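Local coordinates for protein polyketide cyclase / dehydrase and lipid transport (Nitrosospira multiformis, PDB 3P51) that is of unknown function but has a Bet v 1-like fold, so it probably binds a hydrophobic ligand in an internal cavity, at residues T61-S66 / R71-M76; G79-P82 / G86-Y89; E15-R20 / L95-V100; G112-E115 / E120-E123; F27-S32 / V108-S113. One frame throughout, in Å; residues are numbered along the deposited sequence.

Interaction 1: residues T61-S66 / R71-M76; sequences TLIAYS and RIMYSM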
# COMPACT_ATOMS: atom_id res chain seq x y z
N THR A 61 -8.95 -8.73 17.87
CA THR A 61 -8.57 -9.84 16.99
C THR A 61 -7.47 -9.41 16.01
O THR A 61 -7.55 -8.34 15.41
CB THR A 61 -9.77 -10.34 16.17
OG1 THR A 61 -10.80 -10.76 17.06
CG2 THR A 61 -9.37 -11.52 15.31
N LEU A 62 -6.43 -10.24 15.85
CA LEU A 62 -5.36 -9.97 14.89
C LEU A 62 -5.90 -10.24 13.48
O LEU A 62 -6.31 -11.37 13.17
CB LEU A 62 -4.15 -10.87 15.17
CG LEU A 62 -2.85 -10.66 14.38
CD1 LEU A 62 -2.31 -9.24 14.57
CD2 LEU A 62 -1.81 -11.69 14.80
N ILE A 63 -5.91 -9.21 12.64
CA ILE A 63 -6.48 -9.35 11.30
C ILE A 63 -5.42 -9.29 10.20
O ILE A 63 -5.69 -9.64 9.05
CB ILE A 63 -7.56 -8.28 11.04
CG1 ILE A 63 -6.93 -6.88 11.00
CG2 ILE A 63 -8.67 -8.35 12.13
CD1 ILE A 63 -7.95 -5.75 10.82
N ALA A 64 -4.22 -8.83 10.55
CA ALA A 64 -3.10 -8.86 9.62
C ALA A 64 -1.80 -8.72 10.40
O ALA A 64 -1.74 -8.02 11.41
CB ALA A 64 -3.23 -7.76 8.55
N TYR A 65 -0.76 -9.40 9.91
CA TYR A 65 0.56 -9.36 10.53
C TYR A 65 1.61 -9.42 9.42
O TYR A 65 1.50 -10.22 8.48
CB TYR A 65 0.72 -10.56 11.47
CG TYR A 65 1.95 -10.51 12.35
CD1 TYR A 65 1.85 -10.20 13.70
CD2 TYR A 65 3.21 -10.80 11.84
CE1 TYR A 65 2.98 -10.17 14.52
CE2 TYR A 65 4.34 -10.78 12.65
CZ TYR A 65 4.21 -10.46 14.00
OH TYR A 65 5.33 -10.43 14.81
N SER A 66 2.61 -8.55 9.51
CA SER A 66 3.69 -8.53 8.55
C SER A 66 5.05 -8.49 9.24
O SER A 66 5.40 -7.50 9.90
CB SER A 66 3.55 -7.34 7.60
OG SER A 66 4.57 -7.38 6.60
N ARG A 71 4.50 -4.84 10.84
CA ARG A 71 3.19 -4.25 11.07
C ARG A 71 2.24 -5.25 11.73
O ARG A 71 2.25 -6.43 11.40
CB ARG A 71 2.56 -3.82 9.74
CG ARG A 71 1.21 -3.14 9.93
CD ARG A 71 0.49 -2.92 8.62
NE ARG A 71 1.35 -2.30 7.61
CZ ARG A 71 1.55 -0.99 7.51
NH1 ARG A 71 0.97 -0.16 8.36
NH2 ARG A 71 2.32 -0.50 6.56
N ILE A 72 1.43 -4.75 12.65
CA ILE A 72 0.39 -5.53 13.31
C ILE A 72 -0.94 -4.80 13.11
O ILE A 72 -1.03 -3.62 13.42
CB ILE A 72 0.66 -5.62 14.82
CG1 ILE A 72 1.95 -6.37 15.11
CG2 ILE A 72 -0.52 -6.26 15.54
CD1 ILE A 72 2.27 -6.47 16.59
N MSE A 73 -1.96 -5.48 12.59
CA MSE A 73 -3.26 -4.84 12.44
C MSE A 73 -4.32 -5.66 13.14
O MSE A 73 -4.29 -6.88 13.08
CB MSE A 73 -3.67 -4.70 10.97
CG MSE A 73 -2.74 -3.85 10.13
SE MSE A 73 -3.43 -3.69 8.28
CE MSE A 73 -5.31 -3.53 8.74
N TYR A 74 -5.27 -5.00 13.77
CA TYR A 74 -6.27 -5.72 14.54
C TYR A 74 -7.59 -4.99 14.53
O TYR A 74 -7.64 -3.76 14.36
CB TYR A 74 -5.79 -5.87 15.99
CG TYR A 74 -5.47 -4.54 16.63
CD1 TYR A 74 -6.44 -3.83 17.34
CD2 TYR A 74 -4.20 -3.98 16.52
CE1 TYR A 74 -6.14 -2.60 17.93
CE2 TYR A 74 -3.90 -2.76 17.10
CZ TYR A 74 -4.87 -2.08 17.80
OH TYR A 74 -4.57 -0.87 18.37
N SER A 75 -8.67 -5.74 14.74
CA SER A 75 -9.97 -5.15 14.98
C SER A 75 -10.18 -5.07 16.48
O SER A 75 -9.78 -5.97 17.22
CB SER A 75 -11.08 -6.00 14.35
OG SER A 75 -11.07 -7.33 14.86
N MSE A 76 -10.81 -3.99 16.94
CA MSE A 76 -11.29 -3.94 18.31
C MSE A 76 -12.75 -4.38 18.32
O MSE A 76 -13.64 -3.63 17.89
CB MSE A 76 -11.17 -2.53 18.89
CG MSE A 76 -11.46 -2.49 20.37
SE MSE A 76 -12.08 -0.72 20.92
CE MSE A 76 -10.41 0.25 20.57

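Interaction 2: residues G79-P82 / G86-Y89; sequences GPSP and GEIY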
# COMPACT_ATOMS: atom_id res chain seq x y z
N GLY A 79 -15.03 -2.91 23.59
CA GLY A 79 -14.26 -1.96 24.36
C GLY A 79 -15.17 -1.15 25.26
O GLY A 79 -16.38 -1.17 25.09
N PRO A 80 -14.58 -0.42 26.22
CA PRO A 80 -15.37 0.43 27.11
C PRO A 80 -15.86 1.65 26.34
O PRO A 80 -15.25 2.01 25.33
CB PRO A 80 -14.35 0.85 28.17
CG PRO A 80 -13.03 0.85 27.43
CD PRO A 80 -13.13 -0.27 26.43
N SER A 81 -16.96 2.25 26.79
CA SER A 81 -17.41 3.52 26.23
C SER A 81 -16.24 4.50 26.34
O SER A 81 -15.52 4.48 27.34
CB SER A 81 -18.66 4.02 26.98
OG SER A 81 -19.33 5.06 26.26
N PRO A 82 -16.02 5.34 25.31
CA PRO A 82 -16.87 5.54 24.13
C PRO A 82 -16.48 4.69 22.91
O PRO A 82 -16.87 5.05 21.79
CB PRO A 82 -16.60 7.01 23.81
CG PRO A 82 -15.13 7.14 24.09
CD PRO A 82 -14.86 6.24 25.29
N GLY A 86 -21.56 -0.85 20.83
CA GLY A 86 -22.84 -0.20 20.69
C GLY A 86 -22.70 1.19 20.10
O GLY A 86 -23.65 1.74 19.55
N GLU A 87 -21.51 1.77 20.19
CA GLU A 87 -21.32 3.13 19.68
C GLU A 87 -20.40 3.27 18.45
O GLU A 87 -20.51 4.24 17.72
CB GLU A 87 -20.93 4.09 20.80
CG GLU A 87 -19.77 3.63 21.64
CD GLU A 87 -19.93 4.01 23.10
OE1 GLU A 87 -20.61 5.02 23.40
OE2 GLU A 87 -19.38 3.29 23.96
N ILE A 88 -19.51 2.30 18.23
CA ILE A 88 -18.70 2.30 17.01
C ILE A 88 -18.72 0.94 16.32
O ILE A 88 -19.11 -0.06 16.93
CB ILE A 88 -17.24 2.71 17.29
CG1 ILE A 88 -16.52 1.62 18.10
CG2 ILE A 88 -17.18 4.04 18.01
CD1 ILE A 88 -14.98 1.81 18.16
N TYR A 89 -18.29 0.90 15.06
CA TYR A 89 -18.09 -0.37 14.37
C TYR A 89 -16.90 -0.31 13.41
O TYR A 89 -16.42 0.77 13.07
CB TYR A 89 -19.36 -0.86 13.67
CG TYR A 89 -19.93 0.03 12.58
CD1 TYR A 89 -19.66 -0.21 11.23
CD2 TYR A 89 -20.78 1.09 12.89
CE1 TYR A 89 -20.20 0.59 10.23
CE2 TYR A 89 -21.32 1.90 11.90
CZ TYR A 89 -21.03 1.65 10.57
OH TYR A 89 -21.57 2.45 9.59

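Interaction 3: residues E15-R20 / L95-V100; sequences ERVWSR and LHLLPV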
# COMPACT_ATOMS: atom_id res chain seq x y z
N GLU A 15 15.35 -3.31 14.84
CA GLU A 15 15.33 -4.73 15.19
C GLU A 15 15.01 -4.94 16.66
O GLU A 15 14.32 -5.89 17.04
CB GLU A 15 16.66 -5.40 14.88
CG GLU A 15 17.01 -5.52 13.39
CD GLU A 15 17.60 -4.24 12.81
OE1 GLU A 15 17.97 -3.33 13.59
OE2 GLU A 15 17.69 -4.15 11.56
N ARG A 16 15.52 -4.05 17.51
CA ARG A 16 15.28 -4.14 18.94
C ARG A 16 13.85 -3.74 19.29
O ARG A 16 13.18 -4.40 20.11
CB ARG A 16 16.27 -3.25 19.68
CG ARG A 16 16.30 -3.44 21.18
CD ARG A 16 17.72 -3.28 21.68
NE ARG A 16 17.78 -3.22 23.14
CZ ARG A 16 17.83 -2.09 23.83
NH1 ARG A 16 17.82 -0.92 23.20
NH2 ARG A 16 17.88 -2.12 25.16
N VAL A 17 13.37 -2.66 18.70
CA VAL A 17 12.01 -2.23 18.96
C VAL A 17 11.03 -3.30 18.49
O VAL A 17 10.10 -3.65 19.21
CB VAL A 17 11.67 -0.89 18.28
CG1 VAL A 17 10.26 -0.49 18.66
CG2 VAL A 17 12.66 0.20 18.71
N TRP A 18 11.24 -3.82 17.29
CA TRP A 18 10.36 -4.87 16.78
C TRP A 18 10.38 -6.08 17.71
O TRP A 18 9.33 -6.62 18.05
CB TRP A 18 10.76 -5.27 15.35
CG TRP A 18 9.83 -6.29 14.70
CD1 TRP A 18 10.18 -7.52 14.21
CD2 TRP A 18 8.41 -6.16 14.49
NE1 TRP A 18 9.07 -8.16 13.70
CE2 TRP A 18 7.98 -7.35 13.85
CE3 TRP A 18 7.48 -5.16 14.75
CZ2 TRP A 18 6.64 -7.56 13.49
CZ3 TRP A 18 6.13 -5.37 14.40
CH2 TRP A 18 5.73 -6.57 13.77
N SER A 19 11.57 -6.51 18.12
CA SER A 19 11.67 -7.68 18.98
C SER A 19 10.80 -7.53 20.22
O SER A 19 10.25 -8.50 20.75
CB SER A 19 13.13 -7.94 19.37
OG SER A 19 13.18 -8.90 20.41
N ARG A 20 10.66 -6.29 20.68
CA ARG A 20 9.91 -6.00 21.89
C ARG A 20 8.38 -6.00 21.68
O ARG A 20 7.64 -6.47 22.55
CB ARG A 20 10.36 -4.65 22.46
CG ARG A 20 9.70 -4.26 23.79
CD ARG A 20 10.22 -5.12 24.94
NE ARG A 20 9.85 -4.57 26.25
CZ ARG A 20 8.98 -5.12 27.09
NH1 ARG A 20 8.38 -6.26 26.78
NH2 ARG A 20 8.73 -4.53 28.26
N LEU A 95 -0.43 -0.77 13.75
CA LEU A 95 0.82 -0.39 14.41
C LEU A 95 2.02 -0.81 13.55
O LEU A 95 2.15 -1.97 13.18
CB LEU A 95 0.92 -1.07 15.77
CG LEU A 95 2.26 -1.02 16.51
CD1 LEU A 95 2.63 0.43 16.82
CD2 LEU A 95 2.16 -1.85 17.79
N HIS A 96 2.91 0.13 13.27
CA HIS A 96 3.91 -0.10 12.23
C HIS A 96 5.22 0.63 12.53
O HIS A 96 5.21 1.76 13.02
CB HIS A 96 3.29 0.38 10.91
CG HIS A 96 4.24 0.41 9.76
ND1 HIS A 96 4.97 -0.69 9.35
CD2 HIS A 96 4.54 1.41 8.89
CE1 HIS A 96 5.69 -0.36 8.29
NE2 HIS A 96 5.44 0.90 7.99
N LEU A 97 6.34 -0.04 12.27
CA LEU A 97 7.67 0.51 12.53
C LEU A 97 8.41 0.79 11.24
O LEU A 97 8.25 0.07 10.26
CB LEU A 97 8.52 -0.48 13.33
CG LEU A 97 8.04 -0.99 14.68
CD1 LEU A 97 9.14 -1.84 15.29
CD2 LEU A 97 7.73 0.17 15.57
N LEU A 98 9.23 1.84 11.24
CA LEU A 98 10.18 2.08 10.15
C LEU A 98 11.52 2.47 10.75
O LEU A 98 11.57 3.09 11.82
CB LEU A 98 9.69 3.20 9.24
CG LEU A 98 8.46 2.87 8.40
CD1 LEU A 98 7.80 4.13 7.84
CD2 LEU A 98 8.83 1.89 7.28
N PRO A 99 12.61 2.09 10.07
CA PRO A 99 13.92 2.52 10.57
C PRO A 99 14.19 3.97 10.20
O PRO A 99 13.78 4.42 9.13
CB PRO A 99 14.90 1.60 9.84
CG PRO A 99 14.22 1.21 8.58
CD PRO A 99 12.72 1.24 8.87
N VAL A 100 14.86 4.68 11.10
CA VAL A 100 15.42 5.98 10.83
C VAL A 100 16.90 5.71 10.62
O VAL A 100 17.67 5.62 11.57
CB VAL A 100 15.22 6.93 12.04
CG1 VAL A 100 15.84 8.28 11.76
CG2 VAL A 100 13.71 7.10 12.38

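Interaction 4: residues G112-E115 / E120-E123; sequences GSWE and EAVE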
# COMPACT_ATOMS: atom_id res chain seq x y z
N GLY A 112 -5.69 4.47 13.84
CA GLY A 112 -6.95 3.87 14.23
C GLY A 112 -8.03 4.46 13.36
O GLY A 112 -8.01 5.65 13.05
N SER A 113 -8.97 3.63 12.94
CA SER A 113 -10.10 4.15 12.19
C SER A 113 -11.33 3.32 12.48
O SER A 113 -11.23 2.12 12.76
CB SER A 113 -9.79 4.20 10.69
OG SER A 113 -9.55 2.90 10.19
N TRP A 114 -12.48 3.97 12.43
CA TRP A 114 -13.73 3.31 12.75
C TRP A 114 -14.90 4.08 12.16
O TRP A 114 -14.72 5.17 11.63
CB TRP A 114 -13.90 3.17 14.27
CG TRP A 114 -13.95 4.47 15.02
CD1 TRP A 114 -15.07 5.12 15.43
CD2 TRP A 114 -12.84 5.25 15.46
NE1 TRP A 114 -14.73 6.27 16.11
CE2 TRP A 114 -13.36 6.37 16.14
CE3 TRP A 114 -11.46 5.11 15.36
CZ2 TRP A 114 -12.55 7.35 16.71
CZ3 TRP A 114 -10.64 6.09 15.92
CH2 TRP A 114 -11.19 7.19 16.59
N GLU A 115 -16.09 3.48 12.23
CA GLU A 115 -17.32 4.14 11.81
C GLU A 115 -18.12 4.45 13.06
O GLU A 115 -18.13 3.68 14.02
CB GLU A 115 -18.15 3.23 10.89
CG GLU A 115 -17.37 2.72 9.66
CD GLU A 115 -17.20 3.79 8.59
OE1 GLU A 115 -17.99 4.75 8.57
OE2 GLU A 115 -16.27 3.67 7.76
N GLU A 120 -16.93 11.32 19.21
CA GLU A 120 -16.67 11.28 20.65
C GLU A 120 -15.44 10.45 20.99
O GLU A 120 -14.71 10.76 21.94
CB GLU A 120 -17.90 10.74 21.39
CG GLU A 120 -17.75 10.70 22.91
CD GLU A 120 -18.95 10.08 23.61
OE1 GLU A 120 -18.89 9.89 24.84
OE2 GLU A 120 -19.95 9.77 22.92
N ALA A 121 -15.18 9.40 20.22
CA ALA A 121 -14.06 8.52 20.52
C ALA A 121 -12.70 9.07 20.09
O ALA A 121 -11.68 8.45 20.39
CB ALA A 121 -14.28 7.15 19.91
N VAL A 122 -12.68 10.19 19.37
CA VAL A 122 -11.42 10.68 18.79
C VAL A 122 -10.45 11.11 19.89
O VAL A 122 -9.32 10.65 19.94
CB VAL A 122 -11.63 11.84 17.79
CG1 VAL A 122 -10.33 12.61 17.55
CG2 VAL A 122 -12.19 11.31 16.47
N GLU A 123 -10.90 11.99 20.77
CA GLU A 123 -10.03 12.43 21.85
C GLU A 123 -9.60 11.22 22.68
O GLU A 123 -8.43 11.11 23.06
CB GLU A 123 -10.74 13.45 22.75
CG GLU A 123 -9.95 13.74 24.03
CD GLU A 123 -10.46 14.94 24.81
OE1 GLU A 123 -11.70 15.07 24.98
OE2 GLU A 123 -9.62 15.76 25.25
O HOH W 1 -16.55 8.23 17.67

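Interaction 5: residues F27-S32 / V108-S113; sequences FSWAPS and VEWSGS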
# COMPACT_ATOMS: atom_id res chain seq x y z
N PHE A 27 1.93 -7.65 25.70
CA PHE A 27 1.74 -6.20 25.77
C PHE A 27 2.45 -5.61 27.00
O PHE A 27 2.15 -4.51 27.43
CB PHE A 27 0.24 -5.87 25.82
CG PHE A 27 -0.19 -4.69 24.96
CD1 PHE A 27 0.68 -3.64 24.70
CD2 PHE A 27 -1.47 -4.64 24.44
CE1 PHE A 27 0.28 -2.56 23.92
CE2 PHE A 27 -1.89 -3.54 23.65
CZ PHE A 27 -1.00 -2.51 23.40
N SER A 28 3.43 -6.35 27.54
CA SER A 28 4.11 -5.94 28.76
C SER A 28 4.88 -4.63 28.59
O SER A 28 5.33 -4.04 29.56
CB SER A 28 5.06 -7.03 29.28
OG SER A 28 6.07 -7.34 28.32
N TRP A 29 5.01 -4.19 27.34
CA TRP A 29 5.78 -2.98 27.04
C TRP A 29 5.01 -1.69 27.23
O TRP A 29 5.57 -0.61 27.09
CB TRP A 29 6.34 -3.03 25.62
CG TRP A 29 5.35 -3.36 24.52
CD1 TRP A 29 5.02 -4.60 24.05
CD2 TRP A 29 4.62 -2.42 23.71
NE1 TRP A 29 4.11 -4.50 23.02
CE2 TRP A 29 3.85 -3.17 22.79
CE3 TRP A 29 4.53 -1.03 23.69
CZ2 TRP A 29 3.02 -2.57 21.86
CZ3 TRP A 29 3.70 -0.43 22.76
CH2 TRP A 29 2.96 -1.20 21.86
N ALA A 30 3.72 -1.79 27.55
CA ALA A 30 2.92 -0.59 27.83
C ALA A 30 2.20 -0.74 29.18
O ALA A 30 0.97 -0.84 29.23
CB ALA A 30 1.91 -0.35 26.71
N PRO A 31 2.97 -0.75 30.28
CA PRO A 31 2.41 -1.03 31.61
C PRO A 31 1.54 0.09 32.18
O PRO A 31 0.76 -0.17 33.10
CB PRO A 31 3.66 -1.22 32.48
CG PRO A 31 4.74 -0.44 31.79
CD PRO A 31 4.43 -0.51 30.31
N SER A 32 1.65 1.30 31.65
CA SER A 32 0.86 2.42 32.18
C SER A 32 -0.62 2.17 31.98
O SER A 32 -1.40 2.22 32.93
CB SER A 32 1.25 3.75 31.53
OG SER A 32 2.58 4.11 31.85
N VAL A 108 7.85 5.07 14.93
CA VAL A 108 6.70 4.23 15.26
C VAL A 108 5.40 4.97 14.96
O VAL A 108 5.18 6.06 15.47
CB VAL A 108 6.68 3.85 16.76
CG1 VAL A 108 5.61 2.81 17.02
CG2 VAL A 108 8.05 3.33 17.18
N GLU A 109 4.54 4.39 14.14
CA GLU A 109 3.24 5.01 13.88
C GLU A 109 2.10 4.09 14.28
O GLU A 109 2.19 2.87 14.15
CB GLU A 109 3.10 5.42 12.40
CG GLU A 109 3.29 4.27 11.44
CD GLU A 109 3.18 4.69 9.99
OE1 GLU A 109 2.79 5.85 9.73
OE2 GLU A 109 3.51 3.87 9.10
N TRP A 110 1.03 4.68 14.79
CA TRP A 110 -0.15 3.92 15.19
C TRP A 110 -1.38 4.65 14.65
O TRP A 110 -1.61 5.81 14.99
CB TRP A 110 -0.21 3.82 16.71
CG TRP A 110 -0.85 2.56 17.22
CD1 TRP A 110 -1.89 1.87 16.65
CD2 TRP A 110 -0.48 1.82 18.39
NE1 TRP A 110 -2.19 0.76 17.41
CE2 TRP A 110 -1.34 0.71 18.48
CE3 TRP A 110 0.50 2.01 19.38
CZ2 TRP A 110 -1.25 -0.22 19.52
CZ3 TRP A 110 0.59 1.08 20.41
CH2 TRP A 110 -0.29 -0.02 20.47
N SER A 111 -2.13 3.96 13.80
CA SER A 111 -3.36 4.50 13.22
C SER A 111 -4.58 3.76 13.75
O SER A 111 -4.52 2.56 14.06
CB SER A 111 -3.35 4.35 11.69
OG SER A 111 -2.09 4.70 11.13
N GLY A 112 -5.69 4.47 13.84
CA GLY A 112 -6.95 3.87 14.23
C GLY A 112 -8.03 4.46 13.36
O GLY A 112 -8.01 5.65 13.05
N SER A 113 -8.97 3.63 12.94
CA SER A 113 -10.10 4.15 12.19
C SER A 113 -11.33 3.32 12.48
O SER A 113 -11.23 2.12 12.76
CB SER A 113 -9.79 4.20 10.69
OG SER A 113 -9.55 2.90 10.19

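Interaction 1: residues T61-S66 / R71-M76
T61 pairs with S75, A64 with M73 and S66 with R71 in an antiparallel beta hairpin. A classic beta bulge interrupts it, because I63 and A64 both face M73. T61 and S75 satisfy each other twice, with T61 N 3.0 Å from S75 O and S75 N returning a bond to T61 O. S66 and R71 do the same at the other end. At the bulge one oxygen serves two donors: I63 N lies 2.9 Å from M73 O and A64 N 3.2 Å from it. Both come from the same face of that carbonyl, and A64 N stands well above its plane. M73 N repays A64 O at 2.8 Å with a fairly straight bond. The polar side chains look elsewhere. T61 OG1 and S75 OG both bond D77, S66 OG meets E69 N, and R71 NH1 meets N94. Y65 OH bonds R22 O, and Y74 OH meets Y129 OH and W110 NE1. A64 to S66 also pair with a strand of the second subunit, so the sheet continues across that interface. I63 carries CG1 in the crowded position between its backbone N and carbonyl carbon (chi1 66°). This lays CG1 3.9 Å from M73 CB and turns CG2 to S75. An alanine at this bulge position is likely to leave the M73 side chain and S75 without that cover. On the sheet face of L62, Y65 and I72, I72 is touched by both neighbours. Y65 runs alongside it, and L62 crosses it at about a right angle, with L62 CD1 3.6 Å from I72 CG2.

Interaction 2: residues G79-P82 / G86-Y89
The carboxylate of E87 meets the hydroxyl of S81, and this is the tight part of the contact. S81 OG donates to E87 OE2 at 2.9 Å, on the syn side and 19° out of the carboxylate plane. OE2 also bonds S84 OG, so two hydroxyls of the loop grip one oxygen. E87 reaches across with CG set between its backbone N and carbonyl carbon (chi1 51°), and its carboxylate ends beside S81 OG and P82 O. E87 CG lies 3.2 Å from P82 O. The peptide bond before P82 is cis, so the chain turns sharply between the serine and the proline. Without the carboxylate, as with an alanine here, the hydroxyls of S81 and S84 would probably lose their shared acceptor. The rest is looser. I88 only brushes the loop, with CG2 3.9 Å from P82 O, and its side chain packs on W114 and V83 instead. S81 itself is exposed to solvent, while the ring of P82 rests on Y124 of helix 120-139. G79-P82 lies in the loop between strands 71-78 and 88-100, and G86-Y89 runs from that loop into strand 88-100, a strand-to-strand connection of the Bet v 1-like fold.

Interaction 3: residues E15-R20 / L95-V100
L97 turns CG away from its carbonyl carbon (chi1 -58°), and its chi2 of -175° stretches CD1 out toward V17 and W18. W18 has its own CG anti to the backbone N (chi1 -176°), which sets the indole beside that methyl. The leucine therefore enters between two consecutive helix residues. L97 CD1 lies 3.8 Å from V17 CG1 on one of them. L97 CD1 also lies 3.8 Å from W18 CE3, at the edge of the indole and near its plane. The same L97 CD1 comes close to the helix backbone, 3.5 Å from W18 N. The second branch, L97 CD2, touches only V17, with V17 CG1 at 4.0 Å. Both leucine pairings are oblique. No hydrogen bond joins the two segments. The polar end of the tryptophan is served elsewhere, since NE1 bonds E67. V14 and I21 of the same helix also pack on L97, and V108 of the neighbouring strand does too. The contact thus seats the short helix 14-21 on strand 88-100 of the curved sheet. The leucine methyls meet a valine methyl, the indole rim and the helix backbone, so the hold is apolar and undirected.

Interaction 4: residues G112-E115 / E120-E123
The W114 indole meets A121 and V122 mainly with the benzo part of its rim. The A121 methyl comes in obliquely, with A121 CB 3.6 Å from W114 CZ2. The backbone N of V122 stands at the ring edge near its plane, with V122 N 3.9 Å from W114 CZ2. An apolar touch is added on the same carbon, where V122 CG2 lies 4.0 Å from W114 CZ2. At the pyrrole end a water sits at the edge, in the ring plane. It accepts from W114 NE1 at 3.1 Å. The same water accepts from A121 N at 3.1 Å, so it links the two segments where no direct hydrogen bond does. The tryptophan reaches the helix because its CG lies between the backbone N and carbonyl carbon (chi1 62°), with the ring thrown out from the strand. Other parts of the fold also touch the ring. Y91 meets it with planes about 15° apart, and I88, V4 and P2 also pack on it. A121 in turn rests on V83 of the loop before strand 88-100. The contact joins strand 105-116 to the region of A121 and V122 on the long helix 120-139, which in Bet v 1-like proteins packs across the sheet in a helix-grip fold. The strand and helix are joined by a short connection, so W114 packs between the strand and the nearby helix residues A121 and V122. One water takes both N-H groups, so the polar edge of the indole is satisfied while its benzo rim stays in apolar packing.

Interaction 5: residues F27-S32 / V108-S113
F27 opens the segment and touches W110 with the far end of its ring. F27 CZ lies 3.9 Å from W110 CH2, in the plane of the indole at its edge. F27 CE1 also stands 3.4 Å above the plane of W29, offset toward the rim. S28 follows, and its OG bonds D26 and R20. Next comes W29, whose CG sits between the backbone N and carbonyl carbon (chi1 51°), which brings the indole back toward the strand. W29 CH2 meets W110 CZ3 at 3.6 Å. The two six-membered rings come rim to rim, with centroids 6.0 Å apart and planes at 35°, and neither covers the face of the other. A30 closes the type I turn, its N bonding F27 O. Around W110, Y129 and L132 of helix 120-139 and L95 of the sheet complete the packing. W110 NE1 is bonded to Y74 OH. The centre of the contact lies about 3 Å from the centre of the chain, where Bet v 1-like proteins have their cavity. The contact itself is apolar and rests on the fit of the rings, while polar bonds of the loop, such as S28 with R20, lie outside it.

Overall arrangement
Interactions 3, 4 and 5 are buried, while interactions 1 and 2 are partly buried. Interaction 5 is the most central, and its W110 is hydrogen-bonded through NE1 to Y74 of interaction 1. The others beside interaction 1 join helices or loops to strands: a helix in interactions 3 and 4, a loop in interaction 2 and, at the centre, in interaction 5. Interactions 2 and 3 both use strand 88-100, about 30 Å apart between centres. Interactions 4 and 5 share strand 105-116. Interaction 1 is held by a backbone hydrogen-bond ladder, interaction 2 by a single side-chain hydrogen bond at the surface. Interactions 3 and 5 are apolar, and interaction 4 adds one water bridge.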